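Putative immunoglobulin-blocking virulence protein (Mycoplasma mycoides subsp. capri, PDB 7ADK) probably binds host immunoglobulins and interferes with their action, serving the mycoplasma as a virulence factor. Local coordinates at residues T133-E138 / E186-D191; G198-V203 / S314-F319; V203-N208 / E247-M252; A300-K305 / E325-G330. One frame throughout, in Å; residues are numbered along the deposited sequence.

All four contacts lie on the same side of the chain's centre. Contact 3 is the buried one and contact 4 is partly buried, whereas contacts 1 and 2 lie at the surface. Contact 1 sets a loop on helix 182-194 with one hydrogen bond from glutamine and light apolar packing; contact 2 relies on a salt bridge and a serine hydroxyl between two loops. Contact 3 shares Val203 with contact 2 and joins a hairpin to helix 247-253 through neutral donors, an arginine and aromatic packing. Contacts 2 and 4 meet in one antiparallel sheet, where strands 318-320 and 326-332 are neighbours; contact 4 adds an aspartate held by a serine hydroxyl at the start of helix 301-308.

Contact 1: residues T133-E138 / E186-D191; sequences TIAGIE and EQVAKD
Ala135 and Ile137 bring the loop of residues 133-138 against Gln187 and Asp191, which point at it from helix 182-194, and the flank of Val188. The loop is drawn together from its first residue: Thr133 OG1 makes a weak hydrogen bond of 2.8 Å to Gly136 O. Ile134 turns its side chain to other neighbours, and the contact proper begins at Ala135. Its methyl, which points at the helix, rests on the aliphatic part of Gln187, with CB 3.8 Å from CG, and lies 4.3 Å from Val188 CG2, while Asp191 OD2 comes only to the margin of the same methyl. The carbonyl of Ala135 provides the polar link, accepting a hydrogen bond of 2.9 Å from Gln187 NE2. This bond is nearly straight at the hydrogen (168°); the acceptor lies in the plane of the glutamine amide, whereas the donor is tilted 26° from the carbonyl plane. Gln187 gets there by a bent course: CG stands anti to the backbone N, and a turn at chi2 (73°) then carries the amide to the carbonyl. Gly136, at positive phi, reverses the chain, and Ile137 follows, crossing the glutamine at a slant with CG1 4.0 Å from CG of Gln187. One side chain thus offers its methylenes to both loop residues and its amide N-H to the first. Ile134 and Val188 both also pack on Leu307 of helix 301-308 and on Thr312 of strand 312-313, so the loop between strands 130-133 and 138-144 and helix 182-194 meet the same two elements.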
loop_
_atom_site.group_PDB
_atom_site.type_symbol
_atom_site.label_atom_id
_atom_site.label_comp_id
_atom_site.label_asym_id
_atom_site.label_seq_id
_atom_site.Cartn_x
_atom_site.Cartn_y
_atom_site.Cartn_z
ATOM N N THR A 133 -6.425 -37.204 39.873
ATOM C CA THR A 133 -7.645 -37.460 39.082
ATOM C C THR A 133 -7.537 -36.792 37.716
ATOM O O THR A 133 -7.104 -35.645 37.644
ATOM C CB THR A 133 -8.919 -37.023 39.828
ATOM O OG1 THR A 133 -10.046 -37.248 39.020
ATOM C CG2 THR A 133 -8.967 -35.556 40.241
ATOM N N ILE A 134 -7.892 -37.487 36.627
ATOM C CA ILE A 134 -7.780 -36.946 35.248
ATOM C C ILE A 134 -9.050 -37.041 34.382
ATOM O O ILE A 134 -9.168 -36.338 33.382
ATOM C CB ILE A 134 -6.519 -37.474 34.507
ATOM C CG1 ILE A 134 -6.689 -38.855 33.853
ATOM C CG2 ILE A 134 -5.267 -37.428 35.389
ATOM C CD1 ILE A 134 -5.496 -39.284 33.023
ATOM N N ALA A 135 -10.006 -37.881 34.769
ATOM C CA ALA A 135 -11.295 -38.071 34.102
ATOM C C ALA A 135 -12.392 -38.471 35.111
ATOM O O ALA A 135 -13.146 -39.416 34.901
ATOM C CB ALA A 135 -11.114 -39.058 32.953
ATOM N N GLY A 136 -12.407 -37.838 36.285
ATOM C CA GLY A 136 -13.072 -38.330 37.494
ATOM C C GLY A 136 -12.277 -39.445 38.175
ATOM O O GLY A 136 -11.911 -39.318 39.343
ATOM N N ILE A 137 -11.918 -40.477 37.410
ATOM C CA ILE A 137 -11.142 -41.648 37.827
ATOM C C ILE A 137 -9.817 -41.244 38.480
ATOM O O ILE A 137 -9.052 -40.458 37.932
ATOM C CB ILE A 137 -10.931 -42.591 36.615
ATOM C CG1 ILE A 137 -12.262 -43.048 35.978
ATOM C CG2 ILE A 137 -10.078 -43.811 36.944
ATOM C CD1 ILE A 137 -13.229 -43.788 36.894
ATOM N N GLU A 138 -9.544 -41.792 39.659
ATOM C CA GLU A 138 -8.266 -41.659 40.362
ATOM C C GLU A 138 -7.200 -42.560 39.720
ATOM O O GLU A 138 -7.440 -43.744 39.478
ATOM C CB GLU A 138 -8.421 -42.039 41.843
ATOM C CG GLU A 138 -9.471 -41.243 42.628
ATOM C CD GLU A 138 -9.214 -39.736 42.709
ATOM O OE1 GLU A 138 -10.176 -38.980 42.939
ATOM O OE2 GLU A 138 -8.060 -39.287 42.591
ATOM N N GLU A 186 -11.366 -46.548 28.850
ATOM C CA GLU A 186 -12.785 -46.586 28.481
ATOM C C GLU A 186 -13.592 -45.392 29.012
ATOM O O GLU A 186 -14.532 -44.952 28.356
ATOM C CB GLU A 186 -13.407 -47.923 28.897
ATOM C CG GLU A 186 -12.761 -49.155 28.243
ATOM C CD GLU A 186 -12.393 -48.994 26.767
ATOM O OE1 GLU A 186 -11.324 -49.486 26.352
ATOM O OE2 GLU A 186 -13.176 -48.384 26.020
ATOM N N GLN A 187 -13.200 -44.784 30.135
ATOM C CA GLN A 187 -13.747 -43.484 30.541
ATOM C C GLN A 187 -13.338 -42.378 29.558
ATOM O O GLN A 187 -14.163 -41.557 29.160
ATOM C CB GLN A 187 -13.314 -43.156 31.978
ATOM C CG GLN A 187 -13.695 -41.760 32.479
ATOM C CD GLN A 187 -15.168 -41.568 32.783
ATOM O OE1 GLN A 187 -16.048 -42.209 32.239
ATOM N NE2 GLN A 187 -15.495 -40.682 33.680
ATOM N N VAL A 188 -12.077 -42.369 29.124
ATOM C CA VAL A 188 -11.582 -41.416 28.118
ATOM C C VAL A 188 -12.243 -41.634 26.752
ATOM O O VAL A 188 -12.476 -40.661 26.040
ATOM C CB VAL A 188 -10.041 -41.467 28.058
ATOM C CG1 VAL A 188 -9.421 -40.709 26.885
ATOM C CG2 VAL A 188 -9.479 -40.861 29.350
ATOM N N ALA A 189 -12.619 -42.870 26.408
ATOM C CA ALA A 189 -13.414 -43.185 25.220
ATOM C C ALA A 189 -14.827 -42.588 25.289
ATOM O O ALA A 189 -15.221 -41.840 24.398
ATOM C CB ALA A 189 -13.472 -44.704 25.029
ATOM N N LYS A 190 -15.575 -42.855 26.368
ATOM C CA LYS A 190 -16.949 -42.364 26.570
ATOM C C LYS A 190 -17.058 -40.847 26.623
ATOM O O LYS A 190 -18.053 -40.285 26.166
ATOM C CB LYS A 190 -17.509 -42.965 27.861
ATOM C CG LYS A 190 -17.877 -44.440 27.666
ATOM C CD LYS A 190 -18.294 -45.076 28.998
ATOM C CE LYS A 190 -18.647 -46.555 28.838
ATOM N NZ LYS A 190 -19.915 -46.759 28.121
ATOM N N ASP A 191 -16.037 -40.162 27.125
ATOM C CA ASP A 191 -15.976 -38.690 27.074
ATOM C C ASP A 191 -15.843 -38.142 25.647
ATOM O O ASP A 191 -16.533 -37.193 25.282
ATOM C CB ASP A 191 -14.828 -38.159 27.940
ATOM C CG ASP A 191 -15.129 -38.060 29.434
ATOM O OD1 ASP A 191 -16.291 -38.213 29.843
ATOM O OD2 ASP A 191 -14.208 -37.718 30.201
#

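Contact 2: residues G198-V203 / S314-F319; sequences GYDEGV and SPRSAF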
loop_
_atom_site.group_PDB
_atom_site.type_symbol
_atom_site.label_atom_id
_atom_site.label_comp_id
_atom_site.label_asym_id
_atom_site.label_seq_id
_atom_site.Cartn_x
_atom_site.Cartn_y
_atom_site.Cartn_z
ATOM N N GLY A 198 -17.152 -31.132 30.711
ATOM C CA GLY A 198 -16.292 -29.952 30.672
ATOM C C GLY A 198 -16.618 -28.969 29.549
ATOM O O GLY A 198 -17.731 -28.949 29.026
ATOM N N TYR A 199 -15.633 -28.174 29.127
ATOM C CA TYR A 199 -15.822 -27.138 28.103
ATOM C C TYR A 199 -16.251 -27.692 26.728
ATOM O O TYR A 199 -17.063 -27.065 26.051
ATOM C CB TYR A 199 -14.541 -26.303 27.986
ATOM C CG TYR A 199 -14.676 -25.051 27.144
ATOM C CD1 TYR A 199 -15.249 -23.897 27.701
ATOM C CD2 TYR A 199 -14.250 -25.038 25.804
ATOM C CE1 TYR A 199 -15.429 -22.747 26.916
ATOM C CE2 TYR A 199 -14.411 -23.881 25.025
ATOM C CZ TYR A 199 -15.010 -22.738 25.574
ATOM O OH TYR A 199 -15.148 -21.625 24.818
ATOM N N ASP A 200 -15.760 -28.877 26.343
ATOM C CA ASP A 200 -16.101 -29.555 25.075
ATOM C C ASP A 200 -17.388 -30.412 25.126
ATOM O O ASP A 200 -17.682 -31.188 24.217
ATOM C CB ASP A 200 -14.875 -30.290 24.517
ATOM C CG ASP A 200 -13.739 -29.363 24.065
ATOM O OD1 ASP A 200 -13.999 -28.248 23.566
ATOM O OD2 ASP A 200 -12.571 -29.782 24.168
ATOM N N GLU A 201 -18.215 -30.237 26.158
ATOM C CA GLU A 201 -19.588 -30.737 26.164
ATOM C C GLU A 201 -20.394 -30.102 25.020
ATOM O O GLU A 201 -20.426 -28.881 24.861
ATOM C CB GLU A 201 -20.217 -30.496 27.543
ATOM C CG GLU A 201 -21.716 -30.813 27.630
ATOM C CD GLU A 201 -22.628 -29.594 27.434
ATOM O OE1 GLU A 201 -22.361 -28.526 28.025
ATOM O OE2 GLU A 201 -23.666 -29.710 26.750
ATOM N N GLY A 202 -21.053 -30.932 24.214
ATOM C CA GLY A 202 -21.789 -30.485 23.031
ATOM C C GLY A 202 -20.970 -30.393 21.740
ATOM O O GLY A 202 -21.445 -29.820 20.760
ATOM N N VAL A 203 -19.748 -30.947 21.730
ATOM C CA VAL A 203 -18.914 -31.170 20.531
ATOM C C VAL A 203 -18.236 -32.554 20.516
ATOM O O VAL A 203 -17.225 -32.729 19.848
ATOM C CB VAL A 203 -17.921 -30.013 20.261
ATOM C CG1 VAL A 203 -18.617 -28.743 19.795
ATOM C CG2 VAL A 203 -17.040 -29.661 21.445
ATOM N N SER A 314 -9.092 -34.544 23.610
ATOM C CA SER A 314 -10.107 -33.484 23.599
ATOM C C SER A 314 -11.351 -33.992 22.874
ATOM O O SER A 314 -11.241 -34.436 21.731
ATOM C CB SER A 314 -9.596 -32.206 22.927
ATOM O OG SER A 314 -10.654 -31.309 22.622
ATOM N N PRO A 315 -12.551 -33.908 23.471
ATOM C CA PRO A 315 -13.764 -34.288 22.766
ATOM C C PRO A 315 -14.023 -33.506 21.478
ATOM O O PRO A 315 -14.715 -34.018 20.614
ATOM C CB PRO A 315 -14.897 -34.116 23.767
ATOM C CG PRO A 315 -14.213 -34.267 25.114
ATOM C CD PRO A 315 -12.837 -33.669 24.873
ATOM N N ARG A 316 -13.448 -32.313 21.291
ATOM C CA ARG A 316 -13.565 -31.525 20.052
ATOM C C ARG A 316 -12.604 -32.003 18.957
ATOM O O ARG A 316 -12.880 -31.839 17.779
ATOM C CB ARG A 316 -13.346 -30.043 20.409
ATOM C CG ARG A 316 -13.746 -29.044 19.315
ATOM C CD ARG A 316 -13.484 -27.581 19.685
ATOM N NE ARG A 316 -14.191 -27.155 20.896
ATOM C CZ ARG A 316 -15.187 -26.311 21.016
ATOM N NH1 ARG A 316 -15.652 -25.608 20.048
ATOM N NH2 ARG A 316 -15.743 -26.185 22.158
ATOM N N SER A 317 -11.492 -32.611 19.349
ATOM C CA SER A 317 -10.437 -33.107 18.454
ATOM C C SER A 317 -10.555 -34.600 18.131
ATOM O O SER A 317 -9.762 -35.119 17.353
ATOM C CB SER A 317 -9.076 -32.852 19.096
ATOM O OG SER A 317 -8.915 -31.484 19.399
ATOM N N ALA A 318 -11.487 -35.310 18.768
ATOM C CA ALA A 318 -11.672 -36.744 18.608
ATOM C C ALA A 318 -12.198 -37.109 17.220
ATOM O O ALA A 318 -13.183 -36.530 16.769
ATOM C CB ALA A 318 -12.623 -37.242 19.693
ATOM N N PHE A 319 -11.617 -38.127 16.597
ATOM C CA PHE A 319 -12.103 -38.753 15.369
ATOM C C PHE A 319 -12.072 -40.278 15.498
ATOM O O PHE A 319 -11.459 -40.829 16.400
ATOM C CB PHE A 319 -11.323 -38.243 14.143
ATOM C CG PHE A 319 -9.898 -38.739 13.984
ATOM C CD1 PHE A 319 -8.846 -38.008 14.548
ATOM C CD2 PHE A 319 -9.617 -39.899 13.241
ATOM C CE1 PHE A 319 -7.520 -38.438 14.369
ATOM C CE2 PHE A 319 -8.293 -40.333 13.074
ATOM C CZ PHE A 319 -7.244 -39.599 13.634
#
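Asp200 OD1 accepts two hydrogen bonds from Arg316, at 2.9 Å from NE and 3.0 Å from NH2. The guanidinium is side-on and spends both nitrogens on one oxygen, which lies in its plane; the carboxylate plane is turned 58° against it; NH2 meets OD1 nearly along the C-O bond, NE from above the carboxylate plane. The other oxygen, OD2, is taken by the hydroxyl of Ser314, 2.9 Å from OG and likewise above the plane. That hydroxyl also accepts from the backbone N of Arg316, closing an ST turn that ties the two partners of the aspartate together. Arg316 runs extended to CD, with CG anti to its backbone N (chi1 -167°), and bends at chi3 (-59°) to bring the edge of its guanidinium to Asp200. Val203 CG2 covers one face of the guanidinium, 3.8 Å from NH2, and the ring of Tyr199 crosses it obliquely. Nearer the backbone, Asp200 CB packs on the Pro315 ring, 3.9 Å from its CB. The turns of 198-203, between helix 182-194 and strand 203-204, are so tied to the segment leading into strand 318-320. With both oxygens engaged and its charge balanced by the arginine, the carboxylate probably stays ionised.

Contact 3: residues V203-N208 / E247-M252; sequences VGLFNN and ERYKKM
A small antiparallel hairpin, strands 203-204 and 207-208 joined by a type I turn from Gly204 to Asn207, meets helix 247-253 through Arg248 and Tyr249. The tyrosine hydroxyl donates to Leu205 O at 2.6 Å, in the carbonyl plane, and accepts from Asn208 ND2 at 3.0 Å, both partners lying at the ring's edge. The same amide nitrogen donates to Gly204 O across the hairpin at 2.9 Å, in a nearly straight bond (169°). With Asn208 CG set between its backbone N and carbonyl carbon (chi1 67°), ND2 serves these two acceptors while OD1 caps helix 209-218 at Phe211 N. Arg248 gives NH1 to Val203 O at 2.9 Å; the carbonyl oxygen lies close to the guanidinium plane, but the donor sits above the carbonyl plane. Leu205 lies across this arginine, its CA over one face of the guanidinium and its CG 3.7 Å from NH2, and Phe206 CE1 touches Tyr249 CE1 at 3.9 Å. Beyond the hairpin, Arg248 NE bonds to Ala318 O of strand 318-320 and NH2 weakly to Pro315 O. The hairpin also meets helix 182-194, where Leu205 and Phe206 touch Leu193, and strand 318-320, where Leu205 touches Ala318 and Ile320.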
loop_
_atom_site.group_PDB
_atom_site.type_symbol
_atom_site.label_atom_id
_atom_site.label_comp_id
_atom_site.label_asym_id
_atom_site.label_seq_id
_atom_site.Cartn_x
_atom_site.Cartn_y
_atom_site.Cartn_z
ATOM N N VAL A 203 -19.748 -30.947 21.730
ATOM C CA VAL A 203 -18.914 -31.170 20.531
ATOM C C VAL A 203 -18.236 -32.554 20.516
ATOM O O VAL A 203 -17.225 -32.729 19.848
ATOM C CB VAL A 203 -17.921 -30.013 20.261
ATOM C CG1 VAL A 203 -18.617 -28.743 19.795
ATOM C CG2 VAL A 203 -17.040 -29.661 21.445
ATOM N N GLY A 204 -18.787 -33.553 21.211
ATOM C CA GLY A 204 -18.326 -34.948 21.163
ATOM C C GLY A 204 -18.791 -35.688 19.913
ATOM O O GLY A 204 -19.639 -35.201 19.173
ATOM N N LEU A 205 -18.262 -36.882 19.640
ATOM C CA LEU A 205 -18.546 -37.587 18.381
ATOM C C LEU A 205 -20.028 -37.915 18.145
ATOM O O LEU A 205 -20.472 -37.843 17.006
ATOM C CB LEU A 205 -17.701 -38.865 18.279
ATOM C CG LEU A 205 -16.279 -38.585 17.787
ATOM C CD1 LEU A 205 -15.339 -39.728 18.145
ATOM C CD2 LEU A 205 -16.277 -38.403 16.274
ATOM N N PHE A 206 -20.801 -38.230 19.182
ATOM C CA PHE A 206 -22.238 -38.515 19.072
ATOM C C PHE A 206 -23.071 -37.564 19.923
ATOM O O PHE A 206 -24.186 -37.889 20.328
ATOM C CB PHE A 206 -22.534 -39.993 19.354
ATOM C CG PHE A 206 -21.701 -40.954 18.541
ATOM C CD1 PHE A 206 -21.602 -40.810 17.149
ATOM C CD2 PHE A 206 -20.958 -41.950 19.178
ATOM C CE1 PHE A 206 -20.752 -41.632 16.404
ATOM C CE2 PHE A 206 -20.103 -42.769 18.436
ATOM C CZ PHE A 206 -19.991 -42.608 17.052
ATOM N N ASN A 207 -22.530 -36.375 20.182
ATOM C CA ASN A 207 -23.237 -35.247 20.766
ATOM C C ASN A 207 -22.599 -33.933 20.285
ATOM O O ASN A 207 -21.718 -33.385 20.944
ATOM C CB ASN A 207 -23.253 -35.378 22.284
ATOM C CG ASN A 207 -23.978 -34.262 22.973
ATOM O OD1 ASN A 207 -24.768 -33.589 22.457
ATOM N ND2 ASN A 207 -23.754 -34.026 24.138
ATOM N N ASN A 208 -23.012 -33.456 19.115
ATOM C CA ASN A 208 -22.524 -32.223 18.506
ATOM C C ASN A 208 -23.579 -31.597 17.599
ATOM O O ASN A 208 -24.531 -32.245 17.199
ATOM C CB ASN A 208 -21.192 -32.450 17.769
ATOM C CG ASN A 208 -21.294 -33.327 16.543
ATOM O OD1 ASN A 208 -21.873 -32.950 15.538
ATOM N ND2 ASN A 208 -20.725 -34.501 16.584
ATOM N N GLU A 247 -15.332 -34.984 8.518
ATOM C CA GLU A 247 -13.988 -35.545 8.599
ATOM C C GLU A 247 -13.790 -36.453 9.821
ATOM O O GLU A 247 -13.051 -37.435 9.743
ATOM C CB GLU A 247 -12.959 -34.407 8.629
ATOM C CG GLU A 247 -12.583 -33.796 7.269
ATOM C CD GLU A 247 -13.697 -33.105 6.466
ATOM O OE1 GLU A 247 -14.751 -32.753 7.028
ATOM O OE2 GLU A 247 -13.508 -32.908 5.249
ATOM N N ARG A 248 -14.476 -36.183 10.936
ATOM C CA ARG A 248 -14.339 -36.927 12.191
ATOM C C ARG A 248 -14.861 -38.361 12.119
ATOM O O ARG A 248 -14.471 -39.204 12.916
ATOM C CB ARG A 248 -15.074 -36.185 13.301
ATOM C CG ARG A 248 -14.608 -34.741 13.499
ATOM C CD ARG A 248 -15.404 -34.072 14.610
ATOM N NE ARG A 248 -15.163 -34.727 15.895
ATOM C CZ ARG A 248 -15.709 -34.431 17.046
ATOM N NH1 ARG A 248 -16.628 -33.540 17.178
ATOM N NH2 ARG A 248 -15.291 -35.038 18.096
ATOM N N TYR A 249 -15.730 -38.636 11.157
ATOM C CA TYR A 249 -16.239 -39.968 10.829
ATOM C C TYR A 249 -15.615 -40.542 9.551
ATOM O O TYR A 249 -15.517 -41.755 9.426
ATOM C CB TYR A 249 -17.765 -39.907 10.695
ATOM C CG TYR A 249 -18.482 -39.093 11.751
ATOM C CD1 TYR A 249 -18.873 -39.674 12.971
ATOM C CD2 TYR A 249 -18.730 -37.732 11.512
ATOM C CE1 TYR A 249 -19.478 -38.879 13.961
ATOM C CE2 TYR A 249 -19.343 -36.940 12.494
ATOM C CZ TYR A 249 -19.698 -37.507 13.728
ATOM O OH TYR A 249 -20.258 -36.727 14.678
ATOM N N LYS A 250 -15.188 -39.698 8.601
ATOM C CA LYS A 250 -14.915 -40.039 7.186
ATOM C C LYS A 250 -13.953 -41.212 6.976
ATOM O O LYS A 250 -14.216 -42.076 6.153
ATOM C CB LYS A 250 -14.414 -38.793 6.445
ATOM C CG LYS A 250 -14.445 -38.938 4.940
ATOM C CD LYS A 250 -13.707 -37.917 4.157
ATOM C CE LYS A 250 -13.813 -38.058 2.642
ATOM N NZ LYS A 250 -12.998 -39.155 2.097
ATOM N N LYS A 251 -12.893 -41.297 7.782
ATOM C CA LYS A 251 -11.913 -42.403 7.777
ATOM C C LYS A 251 -12.521 -43.780 8.084
ATOM O O LYS A 251 -12.029 -44.778 7.579
ATOM C CB LYS A 251 -10.782 -42.085 8.769
ATOM C CG LYS A 251 -9.962 -40.850 8.364
ATOM C CD LYS A 251 -8.782 -40.619 9.312
ATOM C CE LYS A 251 -8.064 -39.323 8.943
ATOM N NZ LYS A 251 -6.862 -39.072 9.776
ATOM N N MET A 252 -13.595 -43.831 8.869
ATOM C CA MET A 252 -14.472 -44.997 9.045
ATOM C C MET A 252 -15.567 -45.066 7.966
ATOM O O MET A 252 -15.874 -46.134 7.454
ATOM C CB MET A 252 -15.040 -44.952 10.474
ATOM C CG MET A 252 -16.218 -45.890 10.764
ATOM S SD MET A 252 -15.998 -47.630 10.350
ATOM C CE MET A 252 -14.592 -48.049 11.380
#

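Contact 4: residues A300-K305 / E325-G330; sequences ASTSEK and EIDSNG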
loop_
_atom_site.group_PDB
_atom_site.type_symbol
_atom_site.label_atom_id
_atom_site.label_comp_id
_atom_site.label_asym_id
_atom_site.label_seq_id
_atom_site.Cartn_x
_atom_site.Cartn_y
_atom_site.Cartn_z
ATOM N N ALA A 300 -7.203 -45.692 20.005
ATOM C CA ALA A 300 -6.142 -45.841 19.011
ATOM C C ALA A 300 -4.713 -45.735 19.583
ATOM O O ALA A 300 -4.468 -45.102 20.609
ATOM C CB ALA A 300 -6.371 -44.806 17.915
ATOM N N SER A 301 -3.749 -46.342 18.885
ATOM C CA SER A 301 -2.391 -46.605 19.383
ATOM C C SER A 301 -1.598 -45.350 19.764
ATOM O O SER A 301 -0.861 -45.371 20.740
ATOM C CB SER A 301 -1.633 -47.402 18.313
ATOM O OG SER A 301 -0.415 -47.937 18.782
ATOM N N THR A 302 -1.739 -44.253 19.023
ATOM C CA THR A 302 -1.058 -42.981 19.309
ATOM C C THR A 302 -1.705 -42.258 20.482
ATOM O O THR A 302 -1.028 -41.895 21.436
ATOM C CB THR A 302 -1.076 -42.072 18.076
ATOM O OG1 THR A 302 -2.400 -41.907 17.633
ATOM C CG2 THR A 302 -0.268 -42.652 16.921
ATOM N N SER A 303 -3.030 -42.110 20.472
ATOM C CA SER A 303 -3.782 -41.476 21.556
ATOM C C SER A 303 -3.713 -42.221 22.893
ATOM O O SER A 303 -3.948 -41.615 23.931
ATOM C CB SER A 303 -5.225 -41.266 21.126
ATOM O OG SER A 303 -5.264 -40.271 20.133
ATOM N N GLU A 304 -3.332 -43.499 22.922
ATOM C CA GLU A 304 -2.998 -44.195 24.167
ATOM C C GLU A 304 -1.653 -43.745 24.780
ATOM O O GLU A 304 -1.528 -43.662 25.999
ATOM C CB GLU A 304 -3.034 -45.703 23.909
ATOM C CG GLU A 304 -2.902 -46.549 25.165
ATOM C CD GLU A 304 -3.160 -48.028 24.883
ATOM O OE1 GLU A 304 -4.047 -48.626 25.535
ATOM O OE2 GLU A 304 -2.474 -48.609 24.016
ATOM N N LYS A 305 -0.652 -43.386 23.969
ATOM C CA LYS A 305 0.635 -42.882 24.482
ATOM C C LYS A 305 0.553 -41.460 25.039
ATOM O O LYS A 305 1.143 -41.174 26.071
ATOM C CB LYS A 305 1.776 -43.101 23.464
ATOM C CG LYS A 305 2.142 -41.931 22.541
ATOM C CD LYS A 305 3.075 -42.377 21.420
ATOM C CE LYS A 305 3.438 -41.275 20.435
ATOM N NZ LYS A 305 4.384 -40.308 20.972
ATOM N N GLU A 325 -11.956 -47.464 16.101
ATOM C CA GLU A 325 -11.285 -47.053 17.331
ATOM C C GLU A 325 -11.107 -45.528 17.363
ATOM O O GLU A 325 -10.990 -44.884 16.322
ATOM C CB GLU A 325 -9.960 -47.823 17.465
ATOM C CG GLU A 325 -9.048 -47.613 16.255
ATOM C CD GLU A 325 -7.717 -48.364 16.344
ATOM O OE1 GLU A 325 -7.702 -49.549 16.726
ATOM O OE2 GLU A 325 -6.665 -47.771 16.028
ATOM N N ILE A 326 -11.139 -44.955 18.564
ATOM C CA ILE A 326 -11.153 -43.510 18.806
ATOM C C ILE A 326 -9.718 -42.972 18.876
ATOM O O ILE A 326 -8.883 -43.490 19.611
ATOM C CB ILE A 326 -11.956 -43.177 20.078
ATOM C CG1 ILE A 326 -13.414 -43.649 19.961
ATOM C CG2 ILE A 326 -11.904 -41.682 20.383
ATOM C CD1 ILE A 326 -14.227 -43.384 21.226
ATOM N N ASP A 327 -9.448 -41.906 18.137
ATOM C CA ASP A 327 -8.158 -41.239 17.953
ATOM C C ASP A 327 -8.365 -39.715 17.999
ATOM O O ASP A 327 -9.505 -39.256 18.025
ATOM C CB ASP A 327 -7.570 -41.721 16.618
ATOM C CG ASP A 327 -6.059 -41.513 16.487
ATOM O OD1 ASP A 327 -5.491 -41.993 15.479
ATOM O OD2 ASP A 327 -5.438 -40.928 17.406
ATOM N N SER A 328 -7.321 -38.891 18.041
ATOM C CA SER A 328 -7.509 -37.432 18.020
ATOM C C SER A 328 -6.362 -36.666 17.374
ATOM O O SER A 328 -5.267 -37.183 17.181
ATOM C CB SER A 328 -7.849 -36.880 19.412
ATOM O OG SER A 328 -6.727 -36.717 20.240
ATOM N N ASN A 329 -6.644 -35.413 17.020
ATOM C CA ASN A 329 -5.653 -34.408 16.639
ATOM C C ASN A 329 -5.471 -33.345 17.746
ATOM O O ASN A 329 -5.200 -32.184 17.460
ATOM C CB ASN A 329 -5.994 -33.866 15.236
ATOM C CG ASN A 329 -7.359 -33.208 15.099
ATOM O OD1 ASN A 329 -7.893 -32.584 15.999
ATOM N ND2 ASN A 329 -7.972 -33.311 13.942
ATOM N N GLY A 330 -5.671 -33.718 19.014
ATOM C CA GLY A 330 -5.647 -32.793 20.149
ATOM C C GLY A 330 -5.900 -33.458 21.500
ATOM O O GLY A 330 -6.817 -34.268 21.646
#
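Ala300 and Ser303 meet Ile326 and Asp327 through a backbone bond, a hydroxyl-carboxylate bond and slight van der Waals packing, where helix 301-308 begins over strand 326-332. The local axes of the two elements pass 7.3 Å apart at 66°. The backbone link is a hydrogen bond of 2.8 Å from Ala300 N to Ile326 O, the donor tilted from the carbonyl plane; just ahead of it, Lys298 also bonds to the backbone of Ile326, so the chain entering the helix runs along the strand. Among the side chains, Asp327 OD2 is the focus. Ser303 OG donates to it at 2.8 Å, on the anti side and 16° out of the carboxylate plane, while the backbone N of Ser328 comes from above that plane, also at 2.8 Å. Asp327 CG lies anti to its backbone N (chi1 -160°), which brings the carboxylate nearer the helix. Thr302 OG1 is 3.2 Å from the same oxygen. Apolar packing is limited to Ala300 CB, 3.6 Å from Asp327 CB; the same methyl has Glu325 OE2, hydrogen-bonded to Asn321, as a van der Waals neighbour at 3.5 Å. Ile326, whose side-chain end leads away from 300-305, packs on Ala189, Ala192 and Leu193 of helix 182-194. By taking a hydroxyl and a backbone N-H together, Asp327 OD2 ties the helix to the strand, and Ser303 OG extends the network to Trp331 NE1.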